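Local atomic coordinates of Dye-decolorizing peroxidase (Irpex lacteus, PDB entry 7D8M), a protein that probably acts as a heme b peroxidase of the dye-decolorizing (DyP) family, using peroxide to oxidise substrates such as dyes. Residues S99-D104 and Q376-A381; D93-D98 and V220-K225. One frame throughout, in Å; residues are numbered along the deposited sequence.

Contact 1 (S99-D104 and Q376-A381); sequences SPNLGD and QQQAWA. With HEM (protoporphyrin IX containing Fe), chain B.
The Gln378 side chain lies along Asn101 and covers its backbone carbonyl: CB, CG and CD of Gln378 line up near Asn101 O, with CG at 3.4 Å. With CG anti to the backbone N (chi1 175°) and the chain extended beyond it, the amide reaches the flank of the neighbouring helix, where Gln378 NE2 rests 3.6 Å from Asn101 CB. Proximity is not bonding, however: Gln378 NE2 comes within 3.3 Å of Asn101 O, but at a poor angle, and the side chains run side by side in the same direction, their amide planes 58° apart. The Asn101 amide instead gives its ND2 to Asp98. A second layer lies deeper, where Gln377 CG approaches Leu102 O at 4.0 Å. A bend at chi2 (71°) turns the Gln377 amide towards the heme, its OE1 lying 3.6 Å from the methyl carbon CMC. Asn382, the residue just after helix 373-381, takes the Gln377 NE2 and donates to Leu102 O, as does Gln404, beside the Schellman motif that ends helix 95-102 at Gly103. Cutting Gln378 back to an alanine would probably strip the cover from Asn101 CB and open a gap between the helices on the more exposed side of the contact. With no hydrogen bond passing directly between the segments, this polar-looking interface depends on van der Waals fit and on the polar link Asn382 supplies next door.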
ATOM      1  N   SER A  99      -0.839  -1.684  16.794  1.00 28.83           N
ATOM      2  CA  SER A  99      -2.133  -1.539  16.141  1.00 26.68           C
ATOM      3  C   SER A  99      -3.044  -0.451  16.722  1.00 33.05           C
ATOM      4  O   SER A  99      -3.796   0.140  15.928  1.00 30.37           O
ATOM      5  CB  SER A  99      -2.859  -2.892  16.118  1.00 31.50           C
ATOM      6  OG  SER A  99      -3.248  -3.295  17.408  1.00 31.31           O
ATOM      7  N   PRO A 100      -3.047  -0.137  18.031  1.00 30.87           N
ATOM      8  CA  PRO A 100      -3.896   0.975  18.496  1.00 31.75           C
ATOM      9  C   PRO A 100      -3.569   2.286  17.822  1.00 30.61           C
ATOM     10  O   PRO A 100      -4.468   3.107  17.597  1.00 33.24           O
ATOM     11  CB  PRO A 100      -3.603   1.035  20.002  1.00 31.49           C
ATOM     12  CG  PRO A 100      -3.173  -0.325  20.354  1.00 34.95           C
ATOM     13  CD  PRO A 100      -2.368  -0.785  19.171  1.00 30.72           C
ATOM     14  N   ASN A 101      -2.300   2.502  17.482  1.00 30.22           N
ATOM     15  CA  ASN A 101      -1.896   3.716  16.794  1.00 31.71           C
ATOM     16  C   ASN A 101      -2.464   3.792  15.382  1.00 32.48           C
ATOM     17  O   ASN A 101      -2.523   4.887  14.816  1.00 28.38           O
ATOM     18  CB  ASN A 101      -0.367   3.813  16.764  1.00 28.82           C
ATOM     19  CG  ASN A 101       0.250   3.855  18.165  1.00 37.14           C
ATOM     20  OD1 ASN A 101      -0.029   4.764  18.953  1.00 35.18           O
ATOM     21  ND2 ASN A 101       1.096   2.879  18.474  1.00 29.64           N
ATOM     22  N   LEU A 102      -2.870   2.659  14.800  1.00 30.38           N
ATOM     23  CA  LEU A 102      -3.499   2.642  13.485  1.00 27.69           C
ATOM     24  C   LEU A 102      -5.013   2.800  13.564  1.00 31.35           C
ATOM     25  O   LEU A 102      -5.667   2.984  12.527  1.00 25.52           O
ATOM     26  CB  LEU A 102      -3.150   1.336  12.740  1.00 27.19           C
ATOM     27  CG  LEU A 102      -1.664   0.959  12.660  1.00 27.38           C
ATOM     28  CD1 LEU A 102      -1.420  -0.295  11.814  1.00 26.76           C
ATOM     29  CD2 LEU A 102      -0.834   2.124  12.136  1.00 27.44           C
ATOM     30  N   GLY A 103      -5.582   2.744  14.767  1.00 31.71           N
ATOM     31  CA  GLY A 103      -7.020   2.750  14.914  1.00 30.85           C
ATOM     32  C   GLY A 103      -7.662   1.399  14.730  1.00 31.35           C
ATOM     33  O   GLY A 103      -8.878   1.323  14.535  1.00 29.16           O
ATOM     34  N   ASP A 104      -6.874   0.327  14.778  1.00 28.85           N
ATOM     35  CA  ASP A 104      -7.385  -1.018  14.575  1.00 33.43           C
ATOM     36  C   ASP A 104      -8.084  -1.541  15.822  1.00 31.57           C
ATOM     37  O   ASP A 104      -7.687  -1.256  16.956  1.00 32.94           O
ATOM     38  CB  ASP A 104      -6.244  -1.985  14.215  1.00 29.20           C
ATOM     39  CG  ASP A 104      -5.956  -2.028  12.731  1.00 30.94           C
ATOM     40  OD1 ASP A 104      -6.419  -1.126  11.999  1.00 29.31           O
ATOM     41  OD2 ASP A 104      -5.264  -2.975  12.299  1.00 28.26           O
ATOM     42  N   GLN A 376       0.831   8.234   7.003  1.00 26.28           N
ATOM     43  CA  GLN A 376      -0.325   8.384   6.128  1.00 25.81           C
ATOM     44  C   GLN A 376      -1.594   7.911   6.818  1.00 27.57           C
ATOM     45  O   GLN A 376      -2.648   8.558   6.719  1.00 24.47           O
ATOM     46  CB  GLN A 376      -0.097   7.608   4.827  1.00 25.48           C
ATOM     47  CG  GLN A 376       1.007   8.177   3.929  1.00 25.29           C
ATOM     48  CD  GLN A 376       1.471   7.172   2.876  1.00 24.51           C
ATOM     49  OE1 GLN A 376       0.815   6.161   2.644  1.00 22.91           O
ATOM     50  NE2 GLN A 376       2.608   7.440   2.254  1.00 26.24           N
ATOM     51  N   GLN A 377      -1.501   6.808   7.563  1.00 21.10           N
ATOM     52  CA  GLN A 377      -2.662   6.287   8.276  1.00 23.50           C
ATOM     53  C   GLN A 377      -2.976   7.118   9.517  1.00 24.28           C
ATOM     54  O   GLN A 377      -4.074   7.671   9.644  1.00 29.02           O
ATOM     55  CB  GLN A 377      -2.430   4.812   8.651  1.00 23.30           C
ATOM     56  CG  GLN A 377      -3.628   4.155   9.302  1.00 25.81           C
ATOM     57  CD  GLN A 377      -4.765   3.913   8.325  1.00 27.41           C
ATOM     58  OE1 GLN A 377      -4.642   3.103   7.400  1.00 26.58           O
ATOM     59  NE2 GLN A 377      -5.884   4.607   8.530  1.00 21.79           N
ATOM     60  N   GLN A 378      -2.013   7.242  10.436  1.00 23.18           N
ATOM     61  CA  GLN A 378      -2.312   7.830  11.742  1.00 26.39           C
ATOM     62  C   GLN A 378      -2.305   9.359  11.718  1.00 25.90           C
ATOM     63  O   GLN A 378      -3.239   9.992  12.214  1.00 27.60           O
ATOM     64  CB  GLN A 378      -1.330   7.332  12.803  1.00 23.92           C
ATOM     65  CG  GLN A 378      -1.541   8.042  14.158  1.00 26.65           C
ATOM     66  CD  GLN A 378      -0.526   7.628  15.212  1.00 34.21           C
ATOM     67  OE1 GLN A 378       0.678   7.535  14.936  1.00 33.37           O
ATOM     68  NE2 GLN A 378      -1.006   7.382  16.429  1.00 32.53           N
ATOM     69  N   ALA A 379      -1.241   9.974  11.196  1.00 24.67           N
ATOM     70  CA  ALA A 379      -1.125  11.425  11.275  1.00 27.71           C
ATOM     71  C   ALA A 379      -2.049  12.142  10.300  1.00 27.77           C
ATOM     72  O   ALA A 379      -2.335  13.327  10.499  1.00 29.28           O
ATOM     73  CB  ALA A 379       0.316  11.865  11.011  1.00 24.84           C
ATOM     74  N   TRP A 380      -2.519  11.459   9.256  1.00 25.19           N
ATOM     75  CA  TRP A 380      -3.235  12.114   8.168  1.00 24.91           C
ATOM     76  C   TRP A 380      -4.640  11.546   8.011  1.00 24.15           C
ATOM     77  O   TRP A 380      -5.615  12.261   8.266  1.00 23.58           O
ATOM     78  CB  TRP A 380      -2.419  11.990   6.883  1.00 23.44           C
ATOM     79  CG  TRP A 380      -1.192  12.841   6.893  1.00 23.93           C
ATOM     80  CD1 TRP A 380      -0.859  13.793   7.820  1.00 26.16           C
ATOM     81  CD2 TRP A 380      -0.140  12.840   5.924  1.00 24.71           C
ATOM     82  NE1 TRP A 380       0.337  14.376   7.489  1.00 25.64           N
ATOM     83  CE2 TRP A 380       0.795  13.818   6.325  1.00 24.34           C
ATOM     84  CE3 TRP A 380       0.095  12.118   4.747  1.00 22.46           C
ATOM     85  CZ2 TRP A 380       1.955  14.086   5.599  1.00 28.42           C
ATOM     86  CZ3 TRP A 380       1.249  12.387   4.023  1.00 25.45           C
ATOM     87  CH2 TRP A 380       2.161  13.372   4.453  1.00 25.94           C
ATOM     88  N   ALA A 381      -4.769  10.275   7.629  1.00 26.01           N
ATOM     89  CA  ALA A 381      -6.081   9.683   7.383  1.00 25.98           C
ATOM     90  C   ALA A 381      -6.954   9.702   8.633  1.00 25.32           C
ATOM     91  O   ALA A 381      -8.140  10.055   8.567  1.00 25.75           O
ATOM     92  CB  ALA A 381      -5.916   8.253   6.872  1.00 23.17           C
TER
HETATM   93  CHA HEM B 601      -4.113   6.066  -3.722  1.00 25.46           C
HETATM   94  CHB HEM B 601      -7.673   2.874  -2.908  1.00 24.76           C
HETATM   95  CHC HEM B 601      -5.611   1.708   1.335  1.00 23.29           C
HETATM   96  CHD HEM B 601      -2.350   5.249   0.737  1.00 22.95           C
HETATM   97  C1A HEM B 601      -5.242   5.295  -3.891  1.00 23.50           C
HETATM   98  C2A HEM B 601      -6.089   5.262  -5.069  1.00 26.99           C
HETATM   99  C3A HEM B 601      -7.065   4.365  -4.842  1.00 25.45           C
HETATM  100  C4A HEM B 601      -6.867   3.809  -3.520  1.00 25.09           C
HETATM  101  CMA HEM B 601      -8.217   3.962  -5.781  1.00 22.58           C
HETATM  102  CAA HEM B 601      -5.862   6.116  -6.345  1.00 25.80           C
HETATM  103  CBA HEM B 601      -4.949   5.376  -7.322  1.00 28.15           C
HETATM  104  CGA HEM B 601      -3.528   5.901  -7.264  1.00 29.49           C
HETATM  105  O1A HEM B 601      -3.342   7.127  -7.079  1.00 32.36           O
HETATM  106  O2A HEM B 601      -2.572   5.094  -7.434  1.00 29.11           O
HETATM  107  C1B HEM B 601      -7.396   2.262  -1.709  1.00 24.62           C
HETATM  108  C2B HEM B 601      -8.138   1.154  -1.153  1.00 25.16           C
HETATM  109  C3B HEM B 601      -7.572   0.842   0.028  1.00 21.93           C
HETATM  110  C4B HEM B 601      -6.450   1.729   0.239  1.00 22.28           C
HETATM  111  CMB HEM B 601      -9.384   0.523  -1.842  1.00 22.30           C
HETATM  112  CAB HEM B 601      -7.939  -0.277   1.034  1.00 22.66           C
HETATM  113  CBB HEM B 601      -8.671  -1.349   0.711  1.00 22.80           C
HETATM  114  C1C HEM B 601      -4.588   2.606   1.592  1.00 23.08           C
HETATM  115  C2C HEM B 601      -3.814   2.716   2.817  1.00 24.02           C
HETATM  116  C3C HEM B 601      -2.904   3.696   2.646  1.00 24.27           C
HETATM  117  C4C HEM B 601      -3.095   4.245   1.316  1.00 24.03           C
HETATM  118  CMC HEM B 601      -4.035   1.805   4.049  1.00 23.46           C
HETATM  119  CAC HEM B 601      -1.840   4.248   3.631  1.00 25.21           C
HETATM  120  CBC HEM B 601      -1.949   4.138   4.966  1.00 26.35           C
HETATM  121  C1D HEM B 601      -2.468   5.688  -0.564  1.00 23.54           C
HETATM  122  C2D HEM B 601      -1.536   6.539  -1.287  1.00 23.58           C
HETATM  123  C3D HEM B 601      -2.025   6.765  -2.507  1.00 24.86           C
HETATM  124  C4D HEM B 601      -3.291   6.064  -2.615  1.00 27.14           C
HETATM  125  CMD HEM B 601      -0.210   7.111  -0.758  1.00 20.43           C
HETATM  126  CAD HEM B 601      -1.367   7.628  -3.602  1.00 24.10           C
HETATM  127  CBD HEM B 601      -1.833   9.076  -3.422  1.00 24.95           C
HETATM  128  CGD HEM B 601      -1.148  10.011  -4.396  1.00 28.35           C
HETATM  129  O1D HEM B 601      -1.835  10.921  -4.928  1.00 25.74           O
HETATM  130  O2D HEM B 601       0.078   9.847  -4.653  1.00 26.41           O
HETATM  131  NA  HEM B 601      -5.750   4.407  -2.969  1.00 22.91           N
HETATM  132  NB  HEM B 601      -6.367   2.593  -0.838  1.00 20.72           N
HETATM  133  NC  HEM B 601      -4.127   3.557   0.712  1.00 22.52           N
HETATM  134  ND  HEM B 601      -3.524   5.400  -1.411  1.00 22.77           N
HETATM  135 FE   HEM B 601      -5.046   4.087  -1.040  1.00 23.99          FE

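Contact 2 (D93-D98 and V220-K225); sequences DGQFKD and VFRKLK. With HEM (protoporphyrin IX containing Fe), chain B.
Gln95 lays its amide against Phe221 and Arg222 of strand 217-226, an inner strand of its sheet, and binds there with both ends. Gln95 NE2 donates to the backbone carbonyl of Phe221 over 3.0 Å, nearly straight at 165°, and Gln95 OE1 accepts from the guanidinium of Arg222. This is a worked example of how a primary amide can read a main-chain acceptor and a side-chain donor together. The Arg222 NE bond to Gln95 OE1 is 3.3 Å long; the oxygen lies in the guanidinium plane, at its edge, whereas the donor stands above the amide carbonyl plane, in keeping with the 69° between the two flat groups. Arg222 NH2 joins the same oxygen at 3.2 Å, though its place is less sure. The first torsion of Gln95 sets CG opposite the backbone N (chi1 -169°), and the extended chain beyond it spans the space between helix and strand. The bonds to Arg222 NE and Phe221 O, one at each end, probably keep the buried amide from turning. The guanidinium's main outside partner is Asp104, through a salt bridge whose modelled geometry at NH2 is doubtful. Around this grip the contact is looser: Val220 CG1 only brushes Gln95 NE2 at 4.2 Å. On the solvent side Lys97 reaches back past Gly94 to Asp93 at the end of the preceding helix, NZ to OD1 3.1 Å. Further along, Leu224 CD1 packs 3.7 Å from the heme vinyl carbon CAB, while the Phe221 ring meets Phe29 edge-to-face. One face of the strand thus packs on the first β-sheet and the other lines the heme pocket, consistent with the dimeric α+β barrel of DyP peroxidases.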
ATOM      1  N   ASP A  93       8.488  -2.875  17.208  1.00 29.32           N
ATOM      2  CA  ASP A  93       7.291  -3.154  17.992  1.00 30.05           C
ATOM      3  C   ASP A  93       6.462  -4.275  17.382  1.00 31.62           C
ATOM      4  O   ASP A  93       5.806  -5.033  18.114  1.00 29.93           O
ATOM      5  CB  ASP A  93       6.426  -1.890  18.091  1.00 32.70           C
ATOM      6  CG  ASP A  93       6.851  -0.963  19.220  1.00 37.63           C
ATOM      7  OD1 ASP A  93       7.700  -1.368  20.046  1.00 35.68           O
ATOM      8  OD2 ASP A  93       6.332   0.179  19.273  1.00 32.56           O
ATOM      9  N   GLY A  94       6.438  -4.369  16.054  1.00 30.87           N
ATOM     10  CA  GLY A  94       5.522  -5.284  15.392  1.00 28.22           C
ATOM     11  C   GLY A  94       4.160  -4.641  15.232  1.00 29.01           C
ATOM     12  O   GLY A  94       3.795  -3.773  16.028  1.00 28.38           O
ATOM     13  N   GLN A  95       3.398  -5.056  14.216  1.00 27.70           N
ATOM     14  CA  GLN A  95       2.161  -4.352  13.895  1.00 28.12           C
ATOM     15  C   GLN A  95       1.073  -4.621  14.924  1.00 30.78           C
ATOM     16  O   GLN A  95       0.214  -3.758  15.156  1.00 29.03           O
ATOM     17  CB  GLN A  95       1.679  -4.738  12.493  1.00 27.17           C
ATOM     18  CG  GLN A  95       0.528  -3.858  11.952  1.00 25.31           C
ATOM     19  CD  GLN A  95       0.064  -4.307  10.572  1.00 24.61           C
ATOM     20  OE1 GLN A  95      -1.066  -4.749  10.405  1.00 26.79           O
ATOM     21  NE2 GLN A  95       0.948  -4.208   9.581  1.00 24.14           N
ATOM     22  N   PHE A  96       1.092  -5.792  15.559  1.00 26.24           N
ATOM     23  CA  PHE A  96       0.062  -6.109  16.540  1.00 26.74           C
ATOM     24  C   PHE A  96       0.155  -5.174  17.735  1.00 31.73           C
ATOM     25  O   PHE A  96      -0.848  -4.594  18.170  1.00 32.36           O
ATOM     26  CB  PHE A  96       0.199  -7.562  16.990  1.00 30.52           C
ATOM     27  CG  PHE A  96      -0.919  -8.031  17.863  1.00 32.96           C
ATOM     28  CD1 PHE A  96      -2.225  -8.034  17.397  1.00 31.79           C
ATOM     29  CD2 PHE A  96      -0.666  -8.484  19.149  1.00 35.70           C
ATOM     30  CE1 PHE A  96      -3.260  -8.471  18.195  1.00 33.61           C
ATOM     31  CE2 PHE A  96      -1.692  -8.930  19.955  1.00 34.00           C
ATOM     32  CZ  PHE A  96      -2.994  -8.921  19.478  1.00 37.53           C
ATOM     33  N   LYS A  97       1.362  -5.029  18.284  1.00 32.32           N
ATOM     34  CA  LYS A  97       1.581  -4.079  19.363  1.00 33.95           C
ATOM     35  C   LYS A  97       1.240  -2.664  18.912  1.00 31.41           C
ATOM     36  O   LYS A  97       0.547  -1.926  19.622  1.00 32.47           O
ATOM     37  CB  LYS A  97       3.032  -4.165  19.837  1.00 31.20           C
ATOM     38  CG  LYS A  97       3.414  -3.121  20.864  1.00 34.27           C
ATOM     39  CD  LYS A  97       4.871  -3.262  21.263  1.00 37.99           C
ATOM     40  CE  LYS A  97       5.236  -2.275  22.363  1.00 47.22           C
ATOM     41  NZ  LYS A  97       6.652  -2.451  22.801  1.00 50.92           N
ATOM     42  N   ASP A  98       1.691  -2.285  17.717  1.00 29.29           N
ATOM     43  CA  ASP A  98       1.469  -0.941  17.194  1.00 30.41           C
ATOM     44  C   ASP A  98       0.023  -0.668  16.806  1.00 31.34           C
ATOM     45  O   ASP A  98      -0.316   0.497  16.547  1.00 32.55           O
ATOM     46  CB  ASP A  98       2.370  -0.705  15.978  1.00 28.59           C
ATOM     47  CG  ASP A  98       2.519   0.767  15.638  1.00 32.51           C
ATOM     48  OD1 ASP A  98       2.485   1.586  16.579  1.00 29.30           O
ATOM     49  OD2 ASP A  98       2.674   1.099  14.436  1.00 30.76           O
ATOM     50  N   VAL A 220       5.387  -2.976   4.700  1.00 23.41           N
ATOM     51  CA  VAL A 220       4.178  -3.017   5.516  1.00 23.58           C
ATOM     52  C   VAL A 220       3.135  -3.858   4.796  1.00 26.32           C
ATOM     53  O   VAL A 220       2.778  -3.560   3.650  1.00 23.66           O
ATOM     54  CB  VAL A 220       3.624  -1.610   5.787  1.00 24.88           C
ATOM     55  CG1 VAL A 220       2.276  -1.741   6.484  1.00 23.81           C
ATOM     56  CG2 VAL A 220       4.603  -0.787   6.620  1.00 26.23           C
ATOM     57  N   PHE A 221       2.621  -4.887   5.467  1.00 23.18           N
ATOM     58  CA  PHE A 221       1.513  -5.669   4.927  1.00 26.94           C
ATOM     59  C   PHE A 221       0.252  -5.467   5.760  1.00 26.26           C
ATOM     60  O   PHE A 221       0.290  -5.549   6.994  1.00 25.68           O
ATOM     61  CB  PHE A 221       1.831  -7.165   4.852  1.00 24.73           C
ATOM     62  CG  PHE A 221       0.667  -7.993   4.358  1.00 22.55           C
ATOM     63  CD1 PHE A 221       0.504  -8.237   3.001  1.00 23.53           C
ATOM     64  CD2 PHE A 221      -0.283  -8.497   5.247  1.00 24.72           C
ATOM     65  CE1 PHE A 221      -0.568  -8.971   2.536  1.00 21.86           C
ATOM     66  CE2 PHE A 221      -1.365  -9.235   4.795  1.00 25.20           C
ATOM     67  CZ  PHE A 221      -1.510  -9.473   3.432  1.00 25.08           C
ATOM     68  N   ARG A 222      -0.868  -5.243   5.069  1.00 23.46           N
ATOM     69  CA  ARG A 222      -2.184  -5.168   5.687  1.00 23.69           C
ATOM     70  C   ARG A 222      -3.171  -5.941   4.831  1.00 23.10           C
ATOM     71  O   ARG A 222      -3.275  -5.691   3.628  1.00 25.30           O
ATOM     72  CB  ARG A 222      -2.671  -3.713   5.824  1.00 21.66           C
ATOM     73  CG  ARG A 222      -1.757  -2.782   6.580  1.00 25.60           C
ATOM     74  CD  ARG A 222      -2.600  -1.828   7.455  1.00 29.87           C
ATOM     75  NE  ARG A 222      -2.733  -2.440   8.755  1.00 32.17           N
ATOM     76  CZ  ARG A 222      -3.655  -2.185   9.665  1.00 27.53           C
ATOM     77  NH1 ARG A 222      -4.595  -1.251   9.493  1.00 29.51           N
ATOM     78  NH2 ARG A 222      -3.610  -2.893  10.784  1.00 27.81           N
ATOM     79  N   LYS A 223      -3.890  -6.876   5.438  1.00 25.10           N
ATOM     80  CA  LYS A 223      -5.050  -7.479   4.795  1.00 24.92           C
ATOM     81  C   LYS A 223      -6.260  -6.594   5.084  1.00 21.08           C
ATOM     82  O   LYS A 223      -6.755  -6.569   6.216  1.00 23.79           O
ATOM     83  CB  LYS A 223      -5.283  -8.898   5.299  1.00 21.35           C
ATOM     84  CG  LYS A 223      -6.472  -9.561   4.632  1.00 23.96           C
ATOM     85  CD  LYS A 223      -6.597 -11.034   5.005  1.00 27.41           C
ATOM     86  CE  LYS A 223      -7.784 -11.671   4.304  1.00 26.68           C
ATOM     87  NZ  LYS A 223      -9.075 -11.274   4.942  1.00 27.56           N
ATOM     88  N   LEU A 224      -6.747  -5.880   4.058  1.00 22.53           N
ATOM     89  CA  LEU A 224      -7.825  -4.894   4.202  1.00 23.45           C
ATOM     90  C   LEU A 224      -9.072  -5.411   3.494  1.00 22.55           C
ATOM     91  O   LEU A 224      -9.173  -5.356   2.264  1.00 21.31           O
ATOM     92  CB  LEU A 224      -7.390  -3.536   3.659  1.00 22.68           C
ATOM     93  CG  LEU A 224      -6.133  -2.968   4.332  1.00 27.22           C
ATOM     94  CD1 LEU A 224      -5.721  -1.660   3.684  1.00 21.53           C
ATOM     95  CD2 LEU A 224      -6.319  -2.804   5.851  1.00 24.42           C
ATOM     96  N   LYS A 225     -10.004  -5.935   4.284  1.00 22.69           N
ATOM     97  CA  LYS A 225     -11.266  -6.451   3.769  1.00 25.39           C
ATOM     98  C   LYS A 225     -12.163  -5.305   3.309  1.00 25.67           C
ATOM     99  O   LYS A 225     -12.235  -4.267   3.964  1.00 24.59           O
ATOM    100  CB  LYS A 225     -11.959  -7.260   4.860  1.00 23.91           C
ATOM    101  CG  LYS A 225     -13.350  -7.754   4.531  1.00 23.84           C
ATOM    102  CD  LYS A 225     -14.031  -8.261   5.808  1.00 36.33           C
ATOM    103  CE  LYS A 225     -14.824  -9.543   5.579  1.00 40.18           C
ATOM    104  NZ  LYS A 225     -14.889 -10.348   6.835  1.00 46.80           N
TER
HETATM  105  CHA HEM B 601      -4.113   6.066  -3.722  1.00 25.46           C
HETATM  106  CHB HEM B 601      -7.673   2.874  -2.908  1.00 24.76           C
HETATM  107  CHC HEM B 601      -5.611   1.708   1.335  1.00 23.29           C
HETATM  108  CHD HEM B 601      -2.350   5.249   0.737  1.00 22.95           C
HETATM  109  C1A HEM B 601      -5.242   5.295  -3.891  1.00 23.50           C
HETATM  110  C2A HEM B 601      -6.089   5.262  -5.069  1.00 26.99           C
HETATM  111  C3A HEM B 601      -7.065   4.365  -4.842  1.00 25.45           C
HETATM  112  C4A HEM B 601      -6.867   3.809  -3.520  1.00 25.09           C
HETATM  113  CMA HEM B 601      -8.217   3.962  -5.781  1.00 22.58           C
HETATM  114  CAA HEM B 601      -5.862   6.116  -6.345  1.00 25.80           C
HETATM  115  CBA HEM B 601      -4.949   5.376  -7.322  1.00 28.15           C
HETATM  116  CGA HEM B 601      -3.528   5.901  -7.264  1.00 29.49           C
HETATM  117  O1A HEM B 601      -3.342   7.127  -7.079  1.00 32.36           O
HETATM  118  O2A HEM B 601      -2.572   5.094  -7.434  1.00 29.11           O
HETATM  119  C1B HEM B 601      -7.396   2.262  -1.709  1.00 24.62           C
HETATM  120  C2B HEM B 601      -8.138   1.154  -1.153  1.00 25.16           C
HETATM  121  C3B HEM B 601      -7.572   0.842   0.028  1.00 21.93           C
HETATM  122  C4B HEM B 601      -6.450   1.729   0.239  1.00 22.28           C
HETATM  123  CMB HEM B 601      -9.384   0.523  -1.842  1.00 22.30           C
HETATM  124  CAB HEM B 601      -7.939  -0.277   1.034  1.00 22.66           C
HETATM  125  CBB HEM B 601      -8.671  -1.349   0.711  1.00 22.80           C
HETATM  126  C1C HEM B 601      -4.588   2.606   1.592  1.00 23.08           C
HETATM  127  C2C HEM B 601      -3.814   2.716   2.817  1.00 24.02           C
HETATM  128  C3C HEM B 601      -2.904   3.696   2.646  1.00 24.27           C
HETATM  129  C4C HEM B 601      -3.095   4.245   1.316  1.00 24.03           C
HETATM  130  CMC HEM B 601      -4.035   1.805   4.049  1.00 23.46           C
HETATM  131  CAC HEM B 601      -1.840   4.248   3.631  1.00 25.21           C
HETATM  132  CBC HEM B 601      -1.949   4.138   4.966  1.00 26.35           C
HETATM  133  C1D HEM B 601      -2.468   5.688  -0.564  1.00 23.54           C
HETATM  134  C2D HEM B 601      -1.536   6.539  -1.287  1.00 23.58           C
HETATM  135  C3D HEM B 601      -2.025   6.765  -2.507  1.00 24.86           C
HETATM  136  C4D HEM B 601      -3.291   6.064  -2.615  1.00 27.14           C
HETATM  137  CMD HEM B 601      -0.210   7.111  -0.758  1.00 20.43           C
HETATM  138  CAD HEM B 601      -1.367   7.628  -3.602  1.00 24.10           C
HETATM  139  CBD HEM B 601      -1.833   9.076  -3.422  1.00 24.95           C
HETATM  140  CGD HEM B 601      -1.148  10.011  -4.396  1.00 28.35           C
HETATM  141  O1D HEM B 601      -1.835  10.921  -4.928  1.00 25.74           O
HETATM  142  O2D HEM B 601       0.078   9.847  -4.653  1.00 26.41           O
HETATM  143  NA  HEM B 601      -5.750   4.407  -2.969  1.00 22.91           N
HETATM  144  NB  HEM B 601      -6.367   2.593  -0.838  1.00 20.72           N
HETATM  145  NC  HEM B 601      -4.127   3.557   0.712  1.00 22.52           N
HETATM  146  ND  HEM B 601      -3.524   5.400  -1.411  1.00 22.77           N
HETATM  147 FE   HEM B 601      -5.046   4.087  -1.040  1.00 23.99          FE

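How the contacts relate
Followed from the N terminus, the chain supplies the first halves of both contacts in succession: 93-98 leads straight into 99-104, and together they span helix 95-102 and its two ends. Contact 2 closes first, after 121 intervening residues, when strand 217-226 arrives in the second four-stranded sheet; contact 1 closes a 271-residue loop at helix 373-381. The segments alternate, so the two loops cross rather than nest. Their centres are 11 Å apart, and they meet where Leu102 CD1 packs against Gln95 CG at 4.1 Å. Helix 95-102 thereby ties the sheet to helix 373-381, and both later segments reach the same heme methyl, CMC.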